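Local coordinates for phenylalanyl-tRNA synthetase beta chain (Pyrococcus horikoshii, PDB 2CXI), which forms, together with the alpha subunit, the enzyme that uses ATP to attach phenylalanine to tRNA(Phe), this chain being an N-terminal fragment of its beta subunit, at residues Glu284-Tyr289 with Arg318-Leu323; Ser294-Asn299 with Asp341-Tyr346. One frame throughout, in Å; residues are numbered along the deposited sequence.

Contact 1. Residues Glu284-Tyr289 with Arg318-Leu323; sequences EVELDY and RGRAKL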
loop_
_atom_site.group_PDB
_atom_site.type_symbol
_atom_site.label_atom_id
_atom_site.label_comp_id
_atom_site.label_asym_id
_atom_site.label_seq_id
_atom_site.Cartn_x
_atom_site.Cartn_y
_atom_site.Cartn_z
ATOM N N GLU A 284 7.031 45.309 -1.542
ATOM C CA GLU A 284 7.776 46.357 -0.849
ATOM C C GLU A 284 7.398 47.709 -1.418
ATOM O O GLU A 284 7.330 47.876 -2.635
ATOM C CB GLU A 284 9.287 46.142 -1.008
ATOM C CG GLU A 284 9.781 44.791 -0.527
ATOM C CD GLU A 284 11.302 44.756 -0.335
ATOM O OE1 GLU A 284 11.920 45.850 -0.270
ATOM O OE2 GLU A 284 11.868 43.645 -0.218
ATOM N N VAL A 285 7.133 48.665 -0.543
ATOM C CA VAL A 285 6.805 50.018 -0.987
ATOM C C VAL A 285 7.528 51.065 -0.110
ATOM O O VAL A 285 7.657 50.903 1.102
ATOM C CB VAL A 285 5.244 50.273 -1.018
ATOM C CG1 VAL A 285 4.682 50.374 0.382
ATOM C CG2 VAL A 285 4.897 51.513 -1.866
ATOM N N GLU A 286 7.971 52.142 -0.738
ATOM C CA GLU A 286 8.545 53.297 -0.010
ATOM C C GLU A 286 7.395 54.099 0.584
ATOM O O GLU A 286 6.511 54.508 -0.148
ATOM C CB GLU A 286 9.312 54.185 -1.019
ATOM C CG GLU A 286 10.587 53.536 -1.551
ATOM C CD GLU A 286 11.637 53.391 -0.462
ATOM O OE1 GLU A 286 11.490 54.038 0.610
ATOM O OE2 GLU A 286 12.601 52.619 -0.662
ATOM N N LEU A 287 7.402 54.352 1.892
ATOM C CA LEU A 287 6.282 55.084 2.510
ATOM C C LEU A 287 6.143 56.528 2.007
ATOM O O LEU A 287 5.052 57.103 2.007
ATOM C CB LEU A 287 6.374 55.045 4.024
ATOM C CG LEU A 287 6.209 53.609 4.549
ATOM C CD1 LEU A 287 6.698 53.507 5.954
ATOM C CD2 LEU A 287 4.772 53.141 4.458
ATOM N N ASP A 288 7.247 57.108 1.549
ATOM C CA ASP A 288 7.146 58.460 1.001
ATOM C C ASP A 288 6.431 58.469 -0.367
ATOM O O ASP A 288 5.819 59.462 -0.715
ATOM C CB ASP A 288 8.488 59.191 1.009
ATOM C CG ASP A 288 8.318 60.711 1.046
ATOM O OD1 ASP A 288 7.835 61.292 2.061
ATOM O OD2 ASP A 288 8.613 61.394 0.068
ATOM N N TYR A 289 6.455 57.347 -1.101
ATOM C CA TYR A 289 5.640 57.209 -2.310
ATOM C C TYR A 289 4.154 57.349 -1.950
ATOM O O TYR A 289 3.412 58.078 -2.603
ATOM C CB TYR A 289 5.892 55.887 -3.020
ATOM C CG TYR A 289 4.914 55.579 -4.145
ATOM C CD1 TYR A 289 3.707 54.890 -3.910
ATOM C CD2 TYR A 289 5.227 55.926 -5.458
ATOM C CE1 TYR A 289 2.823 54.616 -4.971
ATOM C CE2 TYR A 289 4.359 55.654 -6.512
ATOM C CZ TYR A 289 3.171 54.997 -6.263
ATOM O OH TYR A 289 2.362 54.734 -7.336
ATOM N N ARG A 318 13.692 52.219 7.811
ATOM C CA ARG A 318 14.167 53.375 7.036
ATOM C C ARG A 318 13.191 53.851 5.950
ATOM O O ARG A 318 13.554 53.981 4.769
ATOM C CB ARG A 318 15.561 53.102 6.476
ATOM C CG ARG A 318 16.668 53.501 7.449
ATOM C CD ARG A 318 17.988 52.791 7.219
ATOM N NE ARG A 318 17.851 51.352 7.465
ATOM C CZ ARG A 318 17.734 50.418 6.517
ATOM N NH1 ARG A 318 17.747 50.750 5.226
ATOM N NH2 ARG A 318 17.609 49.137 6.866
ATOM N N GLY A 319 11.953 54.114 6.365
ATOM C CA GLY A 319 10.922 54.631 5.457
ATOM C C GLY A 319 10.405 53.663 4.392
ATOM O O GLY A 319 9.538 54.029 3.585
ATOM N N ARG A 320 10.916 52.440 4.351
ATOM C CA ARG A 320 10.317 51.483 3.419
ATOM C C ARG A 320 9.661 50.269 4.042
ATOM O O ARG A 320 10.186 49.671 4.985
ATOM C CB ARG A 320 11.213 51.140 2.230
ATOM C CG ARG A 320 12.314 50.153 2.448
ATOM C CD ARG A 320 12.495 49.226 1.237
ATOM N NE ARG A 320 12.070 49.853 -0.020
ATOM C CZ ARG A 320 12.007 49.228 -1.192
ATOM N NH1 ARG A 320 12.336 47.949 -1.282
ATOM N NH2 ARG A 320 11.608 49.876 -2.276
ATOM N N ALA A 321 8.461 49.967 3.544
ATOM C CA ALA A 321 7.607 48.960 4.135
ATOM C C ALA A 321 7.776 47.638 3.384
ATOM O O ALA A 321 7.523 47.545 2.177
ATOM C CB ALA A 321 6.159 49.439 4.134
ATOM N N LYS A 322 8.250 46.628 4.105
ATOM C CA LYS A 322 8.198 45.249 3.610
ATOM C C LYS A 322 6.822 44.667 3.997
ATOM O O LYS A 322 6.475 44.593 5.173
ATOM C CB LYS A 322 9.338 44.426 4.212
ATOM C CG LYS A 322 10.727 44.718 3.614
ATOM C CD LYS A 322 11.783 43.712 4.181
ATOM C CE LYS A 322 12.830 43.361 3.126
ATOM N NZ LYS A 322 13.272 41.898 3.186
ATOM N N LEU A 323 6.038 44.287 2.996
ATOM C CA LEU A 323 4.632 43.882 3.221
ATOM C C LEU A 323 4.458 42.402 2.955
ATOM O O LEU A 323 5.116 41.867 2.078
ATOM C CB LEU A 323 3.708 44.616 2.246
ATOM C CG LEU A 323 3.848 46.141 2.231
ATOM C CD1 LEU A 323 2.994 46.720 1.070
ATOM C CD2 LEU A 323 3.439 46.693 3.594
HETATM O O HOH W 1 9.833 56.424 1.964
#
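R320 lays its guanidinium between the carboxylates of E286 and E284, which reach it at the edge, near its plane. On the E286 side, NE of R320 gives a salt-bridged hydrogen bond to E286 OE2, 2.9 Å; it is bent (137° at the hydrogen) and meets OE2 from above the carboxylate plane, the two flat groups being turned 40° apart. With CG set between backbone N and carbonyl carbon (chi1 79°) and the chain bent at chi2 and chi3, R320 turns NE to E286 OE2. E284 makes the other salt bridge, through OE1 and R320 NH1, but those atoms are modelled too close for their exact places to be trusted. K322 runs alongside E284, its CE 3.5 Å from E284 OE2.

All these charged chains share one face of the three-stranded antiparallel sheet of the B5 domain, where strand 320-325 is central. V285 and A321 form a hydrogen-bonded pair, A321 N to V285 O being 2.7 Å. On their buried face, V285 CG1 touches A321 CB and L323 CD1, each at 4.1 Å, while L287 CD2 covers A321 CB from the helix start. There L287 N bonds to G319 O at 2.7 Å, and a water bridges that oxygen to D288 N.

Contact 2. Residues Ser294-Asn299 with Asp341-Tyr346; sequences SGLELN and DVLIAY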
loop_
_atom_site.group_PDB
_atom_site.type_symbol
_atom_site.label_atom_id
_atom_site.label_comp_id
_atom_site.label_asym_id
_atom_site.label_seq_id
_atom_site.Cartn_x
_atom_site.Cartn_y
_atom_site.Cartn_z
ATOM N N SER A 294 -0.566 60.261 -2.501
ATOM C CA SER A 294 -1.904 60.349 -1.912
ATOM C C SER A 294 -2.337 61.787 -1.600
ATOM O O SER A 294 -3.532 62.054 -1.456
ATOM C CB SER A 294 -2.015 59.558 -0.626
ATOM O OG SER A 294 -1.176 60.084 0.378
ATOM N N GLY A 295 -1.362 62.689 -1.464
ATOM C CA GLY A 295 -1.621 64.058 -0.982
ATOM C C GLY A 295 -1.985 64.042 0.495
ATOM O O GLY A 295 -2.585 64.985 1.017
ATOM N N LEU A 296 -1.654 62.960 1.194
ATOM C CA LEU A 296 -1.994 62.897 2.606
ATOM C C LEU A 296 -0.733 63.016 3.452
ATOM O O LEU A 296 0.314 62.501 3.084
ATOM C CB LEU A 296 -2.743 61.597 2.935
ATOM C CG LEU A 296 -4.199 61.502 2.443
ATOM C CD1 LEU A 296 -4.687 60.079 2.427
ATOM C CD2 LEU A 296 -5.154 62.388 3.261
ATOM N N GLU A 297 -0.824 63.677 4.594
ATOM C CA GLU A 297 0.330 63.706 5.488
ATOM C C GLU A 297 0.154 62.684 6.606
ATOM O O GLU A 297 -0.255 63.009 7.724
ATOM C CB GLU A 297 0.603 65.129 6.012
ATOM C CG GLU A 297 1.340 66.010 4.997
ATOM C CD GLU A 297 2.552 65.317 4.360
ATOM O OE1 GLU A 297 3.457 64.859 5.102
ATOM O OE2 GLU A 297 2.615 65.230 3.108
ATOM N N LEU A 298 0.396 61.427 6.283
ATOM C CA LEU A 298 0.287 60.389 7.279
ATOM C C LEU A 298 1.710 59.981 7.590
ATOM O O LEU A 298 2.507 59.820 6.668
ATOM C CB LEU A 298 -0.481 59.195 6.713
ATOM C CG LEU A 298 -1.915 59.412 6.236
ATOM C CD1 LEU A 298 -2.288 58.281 5.291
ATOM C CD2 LEU A 298 -2.894 59.532 7.400
ATOM N N ASN A 299 2.040 59.817 8.872
ATOM C CA ASN A 299 3.395 59.382 9.202
ATOM C C ASN A 299 3.507 57.883 8.976
ATOM O O ASN A 299 2.505 57.241 8.639
ATOM C CB ASN A 299 3.820 59.800 10.626
ATOM C CG ASN A 299 2.909 59.259 11.704
ATOM O OD1 ASN A 299 2.619 58.062 11.756
ATOM N ND2 ASN A 299 2.478 60.144 12.613
ATOM N N ASP A 341 -5.101 50.830 -1.579
ATOM C CA ASP A 341 -5.609 50.220 -0.327
ATOM C C ASP A 341 -5.493 51.188 0.850
ATOM O O ASP A 341 -6.337 51.200 1.737
ATOM C CB ASP A 341 -4.869 48.909 -0.003
ATOM C CG ASP A 341 -5.335 47.737 -0.858
ATOM O OD1 ASP A 341 -6.391 47.854 -1.514
ATOM O OD2 ASP A 341 -4.711 46.650 -0.895
ATOM N N VAL A 342 -4.420 51.974 0.879
ATOM C CA VAL A 342 -4.280 53.068 1.891
ATOM C C VAL A 342 -5.447 54.069 1.801
ATOM O O VAL A 342 -6.027 54.474 2.843
ATOM C CB VAL A 342 -2.902 53.787 1.773
ATOM C CG1 VAL A 342 -2.814 55.012 2.729
ATOM C CG2 VAL A 342 -1.766 52.816 2.111
ATOM N N LEU A 343 -5.790 54.459 0.564
ATOM C CA LEU A 343 -6.870 55.420 0.336
ATOM C C LEU A 343 -8.189 54.823 0.771
ATOM O O LEU A 343 -8.972 55.481 1.425
ATOM C CB LEU A 343 -6.941 55.869 -1.140
ATOM C CG LEU A 343 -5.761 56.671 -1.680
ATOM C CD1 LEU A 343 -5.884 56.929 -3.197
ATOM C CD2 LEU A 343 -5.556 58.001 -0.924
ATOM N N ILE A 344 -8.408 53.548 0.454
ATOM C CA ILE A 344 -9.609 52.853 0.888
ATOM C C ILE A 344 -9.734 52.813 2.407
ATOM O O ILE A 344 -10.786 53.163 2.955
ATOM C CB ILE A 344 -9.645 51.401 0.315
ATOM C CG1 ILE A 344 -9.771 51.408 -1.219
ATOM C CG2 ILE A 344 -10.775 50.622 0.988
ATOM C CD1 ILE A 344 -9.628 49.992 -1.836
ATOM N N ALA A 345 -8.665 52.373 3.079
ATOM C CA ALA A 345 -8.623 52.229 4.555
ATOM C C ALA A 345 -8.786 53.552 5.280
ATOM O O ALA A 345 -9.362 53.597 6.380
ATOM C CB ALA A 345 -7.333 51.565 5.004
ATOM N N TYR A 346 -8.229 54.601 4.686
ATOM C CA TYR A 346 -8.445 55.979 5.147
ATOM C C TYR A 346 -9.958 56.282 5.353
ATOM O O TYR A 346 -10.308 57.109 6.178
ATOM C CB TYR A 346 -7.793 56.965 4.164
ATOM C CG TYR A 346 -7.624 58.379 4.707
ATOM C CD1 TYR A 346 -8.386 59.448 4.198
ATOM C CD2 TYR A 346 -6.745 58.642 5.741
ATOM C CE1 TYR A 346 -8.246 60.746 4.715
ATOM C CE2 TYR A 346 -6.598 59.921 6.254
ATOM C CZ TYR A 346 -7.345 60.965 5.753
ATOM O OH TYR A 346 -7.172 62.232 6.293
#
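L296 places CD1 over the face of the Y346 ring, 4.0 Å from its centroid and only 6° off the normal, a well-centred CH-pi contact. Its other methyl, CD2, lies over the phenol end, 3.6 Å from Y346 CZ. The ring is brought there by chi1 of -165°, which sets Y346 CG opposite the backbone N. L298 CD2 meets Y346 CE2 obliquely at 3.9 Å, and L298 CD1 comes tip to tip with V342 CG1. One turn back from Y346 on the helix, L343 directs CD2 at both S294 CB (3.9 Å) and L296 CD1. Cutting L296 back to an alanine is likely to leave the Y346 ring without its methyl cover and take from L343 CD2 its contact with CD1 of L296.

Behind this layer, S294 OG accepts from L296 N at 3.0 Å, an ST turn that bends the chain just past helix 287-294; the same OG also bonds I290 O. Further out, L298 and V342 both pack on L306 of helix 300-309. The contact is thus apolar packing of an interhelix loop on helix 335-346 within the B5 domain, whose family is grouped with helix-turn-helix folds.

How the contacts relate
Contacts 1 and 2 lie in the same B5 domain, with centres 13 Å apart and nearest atoms about 5 Å apart, so they do not touch directly. Helix 287-294 begins in contact 1 and ends in contact 2, while strand 320-325 is followed in the chain by helix 335-346; the segments therefore alternate along the sequence. Helix 335-346 packs on both: V285 and L323 of contact 1 rest on I338, and its later turns form half of contact 2. It also carries predicted magnesium ligands, a site shared with the alpha subunit. Among them, D341 belongs to 341-346 but does not touch 294-299; the nearest side-chain atoms of D341 and L323 of contact 1 are about 8 Å apart.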